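Local coordinates for protein Bm4233, isoform b (Brugia malayi, PDB 6ANY) that probably binds and transports sterols, as a secreted venom allergen-like member of the CAP superfamily, at residues G6-Q11 with C148-N153; Q60-Q65 with G69-N74. One frame throughout, in Å; residues are numbered along the deposited sequence.

In the fold
Both contacts involve the neighbourhood of helix 53-63 in the CAP domain, and their centres lie about 14 Å apart. Interaction 1 brings the segment leading into helix 10-28 against strand 145-153; interaction 2, which comes between those two segments in sequence, folds the loop 69-74 back on the end of helix 53-63. Gln60 joins them: its NE2 lies 3.0 Å from Ile150 O, a probable hydrogen bond, while its OE1 packs 3.2 Å from Gly149 CA. Interaction 2 also reaches the likely CAP cavity, since His70 and Glu81 match the histidine and glutamate that line this site in related proteins. Interaction 1 is structural packing.

Interaction 1. Residues G6-Q11 with C148-N153; sequences GRLTPQ and CGIATN
Leu8 packs against Cys148, Gly149 and Ile150 in a buried, largely apolar contact of the CAP alpha-beta-alpha sandwich, where the segment entering helix 10-28 meets strand 145-153. No hydrogen bond crosses between the segments, and Leu8 is the residue of 6-11 that carries the packing. Its CD1 methyl lies alongside the strand backbone, on the side to which the Cys148 carbonyl points, 3.7 Å from Ile150 N and 3.9 Å from Gly149 CA. Ile150 meets the leucine at about a right angle. Its CG1 branch stands beside its own backbone N (chi1 -68°) and brings CD1 against the leucine branch point, 4.0 Å from Leu8 CG and the same distance from Leu8 CD2. Around this pair, Trp51 of strand 50-51 and Glu56 of helix 53-63 also touch Leu8, while Cys148 is tied by a disulfide to Cys164 of the adjoining strand 159-167. Immediately after Leu8, Thr9 is the N-cap of helix 10-28, its OG1 bonded to Gln12 N. Both leucine methyls reach the carbonyl of Cys148: its O lies 3.5 Å from Leu8 CD1 and 3.7 Å from Leu8 CD2.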
ATOM      1  N   GLY A   6      -5.925  10.031  16.791  1.00 17.42           N
ATOM      2  CA  GLY A   6      -5.357  10.186  15.473  1.00 17.59           C
ATOM      3  C   GLY A   6      -5.451  11.588  14.887  1.00 18.07           C
ATOM      4  O   GLY A   6      -6.247  12.446  15.303  1.00 17.45           O
ATOM      5  N   ARG A   7      -4.626  11.821  13.889  1.00 18.02           N
ATOM      6  CA  ARG A   7      -4.545  13.132  13.225  1.00 17.71           C
ATOM      7  C   ARG A   7      -5.064  13.051  11.806  1.00 16.67           C
ATOM      8  O   ARG A   7      -4.947  14.003  11.048  1.00 15.65           O
ATOM      9  CB  ARG A   7      -3.111  13.604  13.222  1.00 18.57           C
ATOM     10  CG  ARG A   7      -2.564  13.611  14.622  1.00 18.71           C
ATOM     11  CD  ARG A   7      -1.278  14.339  14.721  1.00 19.98           C
ATOM     12  NE  ARG A   7      -0.942  14.541  16.106  1.00 22.50           N
ATOM     13  CZ  ARG A   7       0.137  15.192  16.514  1.00 23.20           C
ATOM     14  NH1 ARG A   7       1.021  15.659  15.639  1.00 24.57           N
ATOM     15  NH2 ARG A   7       0.316  15.363  17.809  1.00 24.10           N
ATOM     16  N   LEU A   8      -5.609  11.899  11.450  1.00 14.44           N
ATOM     17  CA  LEU A   8      -6.280  11.753  10.179  1.00 15.17           C
ATOM     18  C   LEU A   8      -7.783  11.838  10.371  1.00 15.17           C
ATOM     19  O   LEU A   8      -8.293  11.549  11.461  1.00 15.58           O
ATOM     20  CB  LEU A   8      -5.893  10.381   9.578  1.00 16.44           C
ATOM     21  CG  LEU A   8      -4.761  10.393   8.549  1.00 17.77           C
ATOM     22  CD1 LEU A   8      -3.417  10.492   9.247  1.00 20.35           C
ATOM     23  CD2 LEU A   8      -4.779   9.145   7.695  1.00 18.95           C
ATOM     24  N   THR A   9      -8.503  12.162   9.314  1.00 17.18           N
ATOM     25  CA  THR A   9      -9.968  12.123   9.370  1.00 17.95           C
ATOM     26  C   THR A   9     -10.436  10.733   8.981  1.00 20.49           C
ATOM     27  O   THR A   9      -9.686  10.014   8.394  1.00 21.72           O
ATOM     28  CB  THR A   9     -10.593  13.115   8.405  1.00 18.24           C
ATOM     29  OG1 THR A   9     -10.167  12.812   7.053  1.00 17.75           O
ATOM     30  CG2 THR A   9     -10.248  14.543   8.833  1.00 15.91           C
ATOM     31  N   PRO A  10     -11.684  10.355   9.319  1.00 22.50           N
ATOM     32  CA  PRO A  10     -12.190   9.081   8.905  1.00 22.65           C
ATOM     33  C   PRO A  10     -12.189   8.901   7.419  1.00 26.00           C
ATOM     34  O   PRO A  10     -11.856   7.784   6.928  1.00 26.89           O
ATOM     35  CB  PRO A  10     -13.611   9.067   9.450  1.00 23.57           C
ATOM     36  CG  PRO A  10     -13.541   9.992  10.682  1.00 21.33           C
ATOM     37  CD  PRO A  10     -12.589  11.036  10.287  1.00 21.43           C
ATOM     38  N   GLN A  11     -12.532   9.960   6.708  1.00 23.99           N
ATOM     39  CA  GLN A  11     -12.543   9.931   5.261  1.00 25.02           C
ATOM     40  C   GLN A  11     -11.199   9.718   4.590  1.00 22.46           C
ATOM     41  O   GLN A  11     -11.060   8.946   3.648  1.00 24.70           O
ATOM     42  CB  GLN A  11     -13.173  11.194   4.699  1.00 25.56           C
ATOM     43  CG  GLN A  11     -13.519  10.989   3.230  1.00 31.04           C
ATOM     44  CD  GLN A  11     -14.596   9.895   2.930  1.00 31.12           C
ATOM     45  OE1 GLN A  11     -15.444   9.522   3.817  1.00 31.86           O
ATOM     46  NE2 GLN A  11     -14.538   9.341   1.662  1.00 23.75           N
ATOM     47  N   CYS A 148      -1.720   4.745   8.222  1.00 14.84           N
ATOM     48  CA  CYS A 148      -0.947   5.840   7.637  1.00 15.97           C
ATOM     49  C   CYS A 148      -1.014   7.091   8.467  1.00 15.05           C
ATOM     50  O   CYS A 148      -1.967   7.328   9.225  1.00 14.48           O
ATOM     51  CB  CYS A 148      -1.398   6.200   6.228  1.00 16.15           C
ATOM     52  SG  CYS A 148      -1.509   4.826   5.047  1.00 16.57           S
ATOM     53  N   GLY A 149       0.045   7.870   8.349  1.00 14.01           N
ATOM     54  CA  GLY A 149       0.185   9.101   9.140  1.00 14.29           C
ATOM     55  C   GLY A 149       0.589  10.226   8.214  1.00 13.35           C
ATOM     56  O   GLY A 149       1.322  10.001   7.270  1.00 13.68           O
ATOM     57  N   ILE A 150       0.120  11.424   8.503  1.00 13.59           N
ATOM     58  CA  ILE A 150       0.339  12.562   7.632  1.00 14.81           C
ATOM     59  C   ILE A 150       0.788  13.792   8.402  1.00 14.02           C
ATOM     60  O   ILE A 150       0.243  14.138   9.495  1.00 13.99           O
ATOM     61  CB  ILE A 150      -0.973  12.866   6.892  1.00 16.32           C
ATOM     62  CG1 ILE A 150      -1.285  11.732   5.910  1.00 17.92           C
ATOM     63  CG2 ILE A 150      -0.859  14.170   6.115  1.00 16.03           C
ATOM     64  CD1 ILE A 150      -2.741  11.749   5.401  1.00 18.43           C
ATOM     65  N   ALA A 151       1.717  14.509   7.805  1.00 14.50           N
ATOM     66  CA  ALA A 151       2.234  15.768   8.385  1.00 14.82           C
ATOM     67  C   ALA A 151       2.214  16.824   7.323  1.00 15.96           C
ATOM     68  O   ALA A 151       2.779  16.619   6.286  1.00 18.52           O
ATOM     69  CB  ALA A 151       3.648  15.584   8.900  1.00 13.97           C
ATOM     70  N   THR A 152       1.601  17.963   7.593  1.00 16.75           N
ATOM     71  CA  THR A 152       1.621  19.103   6.684  1.00 17.60           C
ATOM     72  C   THR A 152       2.179  20.373   7.258  1.00 16.06           C
ATOM     73  O   THR A 152       2.047  21.443   6.651  1.00 16.48           O
ATOM     74  CB  THR A 152       0.189  19.396   6.187  1.00 17.71           C
ATOM     75  OG1 THR A 152      -0.732  19.433   7.295  1.00 18.56           O
ATOM     76  CG2 THR A 152      -0.223  18.340   5.220  1.00 17.81           C
ATOM     77  N   ASN A 153       2.797  20.262   8.413  1.00 16.52           N
ATOM     78  CA  ASN A 153       3.464  21.401   9.069  1.00 16.67           C
ATOM     79  C   ASN A 153       4.928  21.493   8.732  1.00 16.23           C
ATOM     80  O   ASN A 153       5.563  22.493   9.073  1.00 16.33           O
ATOM     81  CB  ASN A 153       3.373  21.336  10.585  1.00 17.10           C
ATOM     82  CG  ASN A 153       4.011  20.097  11.108  1.00 16.30           C
ATOM     83  OD1 ASN A 153       3.501  19.021  10.836  1.00 16.33           O
ATOM     84  ND2 ASN A 153       5.101  20.219  11.843  1.00 15.91           N
TER

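Interaction 2. Residues Q60-Q65 with G69-N74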
ATOM      1  N   GLN A  60       2.103   7.663  12.026  1.00 13.56           N
ATOM      2  CA  GLN A  60       1.946   9.062  12.449  1.00 14.36           C
ATOM      3  C   GLN A  60       3.132   9.523  13.294  1.00 15.36           C
ATOM      4  O   GLN A  60       3.618  10.650  13.085  1.00 16.53           O
ATOM      5  CB  GLN A  60       0.634   9.262  13.260  1.00 13.14           C
ATOM      6  CG  GLN A  60       0.305  10.695  13.496  1.00 12.67           C
ATOM      7  CD  GLN A  60       0.119  11.466  12.215  1.00 12.81           C
ATOM      8  OE1 GLN A  60      -0.705  11.103  11.429  1.00 12.94           O
ATOM      9  NE2 GLN A  60       0.893  12.523  11.996  1.00 11.11           N
ATOM     10  N   ARG A  61       3.610   8.675  14.217  1.00 16.07           N
ATOM     11  CA  ARG A  61       4.751   9.066  15.030  1.00 18.37           C
ATOM     12  C   ARG A  61       5.929   9.431  14.153  1.00 16.76           C
ATOM     13  O   ARG A  61       6.626  10.400  14.470  1.00 15.08           O
ATOM     14  CB  ARG A  61       5.176   8.053  16.103  1.00 22.33           C
ATOM     15  CG  ARG A  61       4.230   8.060  17.316  1.00 29.56           C
ATOM     16  CD  ARG A  61       4.697   7.095  18.414  1.00 33.67           C
ATOM     17  NE  ARG A  61       4.546   5.683  18.010  1.00 40.82           N
ATOM     18  CZ  ARG A  61       3.500   4.877  18.290  1.00 39.74           C
ATOM     19  NH1 ARG A  61       2.442   5.286  18.986  1.00 41.87           N
ATOM     20  NH2 ARG A  61       3.508   3.633  17.858  1.00 40.63           N
ATOM     21  N   TRP A  62       6.117   8.666  13.054  1.00 14.94           N
ATOM     22  CA  TRP A  62       7.183   8.927  12.160  1.00 13.92           C
ATOM     23  C   TRP A  62       6.969  10.138  11.288  1.00 13.38           C
ATOM     24  O   TRP A  62       7.867  10.951  11.183  1.00 14.42           O
ATOM     25  CB  TRP A  62       7.576   7.686  11.354  1.00 15.10           C
ATOM     26  CG  TRP A  62       8.727   7.954  10.492  1.00 15.45           C
ATOM     27  CD1 TRP A  62       8.740   7.999   9.144  1.00 15.73           C
ATOM     28  CD2 TRP A  62      10.038   8.317  10.927  1.00 16.33           C
ATOM     29  NE1 TRP A  62       9.998   8.328   8.702  1.00 15.23           N
ATOM     30  CE2 TRP A  62      10.821   8.499   9.771  1.00 14.95           C
ATOM     31  CE3 TRP A  62      10.648   8.415  12.194  1.00 16.31           C
ATOM     32  CZ2 TRP A  62      12.167   8.795   9.819  1.00 15.75           C
ATOM     33  CZ3 TRP A  62      11.996   8.745  12.246  1.00 17.01           C
ATOM     34  CH2 TRP A  62      12.740   8.932  11.063  1.00 16.45           C
ATOM     35  N   ALA A  63       5.751  10.334  10.793  1.00 12.20           N
ATOM     36  CA  ALA A  63       5.388  11.488  10.011  1.00 12.10           C
ATOM     37  C   ALA A  63       5.618  12.808  10.710  1.00 12.21           C
ATOM     38  O   ALA A  63       6.040  13.789  10.091  1.00 12.17           O
ATOM     39  CB  ALA A  63       3.910  11.375   9.584  1.00 13.33           C
ATOM     40  N   ASN A  64       5.306  12.858  12.004  1.00 13.04           N
ATOM     41  CA  ASN A  64       5.574  14.010  12.871  1.00 13.07           C
ATOM     42  C   ASN A  64       7.016  14.486  12.846  1.00 14.54           C
ATOM     43  O   ASN A  64       7.233  15.627  13.096  1.00 14.32           O
ATOM     44  CB  ASN A  64       5.211  13.630  14.350  1.00 13.87           C
ATOM     45  CG  ASN A  64       3.695  13.499  14.563  1.00 14.34           C
ATOM     46  OD1 ASN A  64       2.908  13.860  13.674  1.00 14.27           O
ATOM     47  ND2 ASN A  64       3.282  12.967  15.686  1.00 12.15           N
ATOM     48  N   GLN A  65       7.986  13.618  12.533  1.00 15.63           N
ATOM     49  CA  GLN A  65       9.390  14.016  12.436  1.00 16.32           C
ATOM     50  C   GLN A  65       9.714  14.888  11.242  1.00 16.82           C
ATOM     51  O   GLN A  65      10.731  15.563  11.290  1.00 15.51           O
ATOM     52  CB  GLN A  65      10.323  12.810  12.393  1.00 17.02           C
ATOM     53  CG  GLN A  65      10.233  11.873  13.551  1.00 19.84           C
ATOM     54  CD  GLN A  65      10.341  12.564  14.865  1.00 25.95           C
ATOM     55  OE1 GLN A  65      11.318  13.271  15.151  1.00 29.95           O
ATOM     56  NE2 GLN A  65       9.322  12.375  15.693  1.00 35.51           N
ATOM     57  N   GLY A  69      12.329   9.906   4.804  1.00 13.48           N
ATOM     58  CA  GLY A  69      13.157   8.699   4.901  1.00 12.76           C
ATOM     59  C   GLY A  69      12.457   7.649   5.727  1.00 14.40           C
ATOM     60  O   GLY A  69      11.400   7.876   6.319  1.00 13.32           O
ATOM     61  N   HIS A  70      13.084   6.495   5.818  1.00 15.57           N
ATOM     62  CA  HIS A  70      12.540   5.436   6.633  1.00 17.61           C
ATOM     63  C   HIS A  70      12.745   5.657   8.140  1.00 17.37           C
ATOM     64  O   HIS A  70      13.802   6.127   8.599  1.00 17.89           O
ATOM     65  CB  HIS A  70      13.146   4.063   6.229  1.00 18.20           C
ATOM     66  CG  HIS A  70      12.489   3.451   5.021  1.00 22.05           C
ATOM     67  ND1 HIS A  70      11.141   3.128   4.999  1.00 20.52           N
ATOM     68  CD2 HIS A  70      12.982   3.125   3.791  1.00 21.91           C
ATOM     69  CE1 HIS A  70      10.845   2.599   3.821  1.00 22.33           C
ATOM     70  NE2 HIS A  70      11.935   2.604   3.065  1.00 22.40           N
ATOM     71  N   SER A  71      11.799   5.159   8.926  1.00 17.92           N
ATOM     72  CA  SER A  71      11.979   5.109  10.346  1.00 17.71           C
ATOM     73  C   SER A  71      13.003   4.051  10.637  1.00 17.88           C
ATOM     74  O   SER A  71      13.297   3.261   9.782  1.00 19.98           O
ATOM     75  CB  SER A  71      10.686   4.891  11.109  1.00 15.64           C
ATOM     76  OG  SER A  71      10.051   3.694  10.800  1.00 17.51           O
ATOM     77  N   PRO A  72      13.572   4.048  11.833  1.00 21.13           N
ATOM     78  CA  PRO A  72      14.609   3.062  12.139  1.00 22.48           C
ATOM     79  C   PRO A  72      14.056   1.651  12.093  1.00 27.67           C
ATOM     80  O   PRO A  72      12.863   1.451  12.429  1.00 29.03           O
ATOM     81  CB  PRO A  72      14.977   3.398  13.605  1.00 21.51           C
ATOM     82  CG  PRO A  72      14.667   4.842  13.783  1.00 22.69           C
ATOM     83  CD  PRO A  72      13.415   5.032  12.943  1.00 23.20           C
ATOM     84  N   ARG A  73      14.902   0.692  11.720  1.00 32.59           N
ATOM     85  CA  ARG A  73      14.520  -0.742  11.607  1.00 37.72           C
ATOM     86  C   ARG A  73      13.833  -1.292  12.850  1.00 33.51           C
ATOM     87  O   ARG A  73      12.805  -1.952  12.749  1.00 26.19           O
ATOM     88  CB  ARG A  73      15.754  -1.631  11.314  1.00 43.37           C
ATOM     89  CG  ARG A  73      15.831  -2.220   9.909  1.00 53.01           C
ATOM     90  CD  ARG A  73      16.631  -1.343   8.920  1.00 62.61           C
ATOM     91  NE  ARG A  73      17.136  -2.038   7.715  1.00 65.60           N
ATOM     92  CZ  ARG A  73      16.392  -2.590   6.743  1.00 63.65           C
ATOM     93  NH1 ARG A  73      15.058  -2.583   6.781  1.00 58.02           N
ATOM     94  NH2 ARG A  73      16.999  -3.179   5.711  1.00 64.44           N
ATOM     95  N   ASN A  74      14.438  -1.035  14.015  1.00 31.42           N
ATOM     96  CA  ASN A  74      13.874  -1.460  15.320  1.00 32.14           C
ATOM     97  C   ASN A  74      12.511  -0.932  15.684  1.00 28.69           C
ATOM     98  O   ASN A  74      11.947  -1.435  16.603  1.00 33.33           O
ATOM     99  CB  ASN A  74      14.859  -1.155  16.479  1.00 38.97           C
ATOM    100  CG  ASN A  74      15.282   0.322  16.538  1.00 40.12           C
ATOM    101  OD1 ASN A  74      14.572   1.180  17.059  1.00 41.31           O
ATOM    102  ND2 ASN A  74      16.441   0.607  15.996  1.00 46.88           N
TER
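The indole nitrogen Trp62 NE1 donates a 2.8 Å hydrogen bond to Gly69 O, with an N-H...O angle of 148°. The acceptor sits at the ring edge, tilted a little from the indole plane, and the donor is likewise tilted from the carbonyl plane. Trp62 lies near the end of helix 53-63; with CG anti to the backbone N (chi1 -177°), the ring projects from the helix toward the loop that leads to strand 80-87. One face of the ring is then covered by Ser71 in a CH-pi contact: Ser71 CA stands 3.6 Å from the centroid of the six-membered ring, only 10° off its normal. Ser71 CB shifts toward the ring fusion and comes 3.5 Å from Trp62 CD2. The neighbouring loop residues approach more obliquely, His70 O at 3.4 Å from Trp62 CZ2 and Pro72 CD at 4.0 Å from Trp62 CZ3. Gln60 NE2, which also bonds to Ile150 O of strand 145-153, donates to Asn64 OD1 at 2.9 Å; the acceptor lies in the plane of the glutamine amide, but the donor stands above the asparagine carbonyl plane.

His70 and Ser71 both bond to Glu81 on strand 80-87, through ND1 to OE1 and OG to OE2. In CAP proteins, a histidine and a glutamate at the positions of His70 and Glu81 line the central cavity, so this pair is probably part of it. Ile163 of strand 159-167 also touches the Trp62 side chain. The N-H bond at the edge and the serine over the face would together restrain the ring's rotation and the loop's path, consistent with a tryptophan that positions the backbone carrying His70.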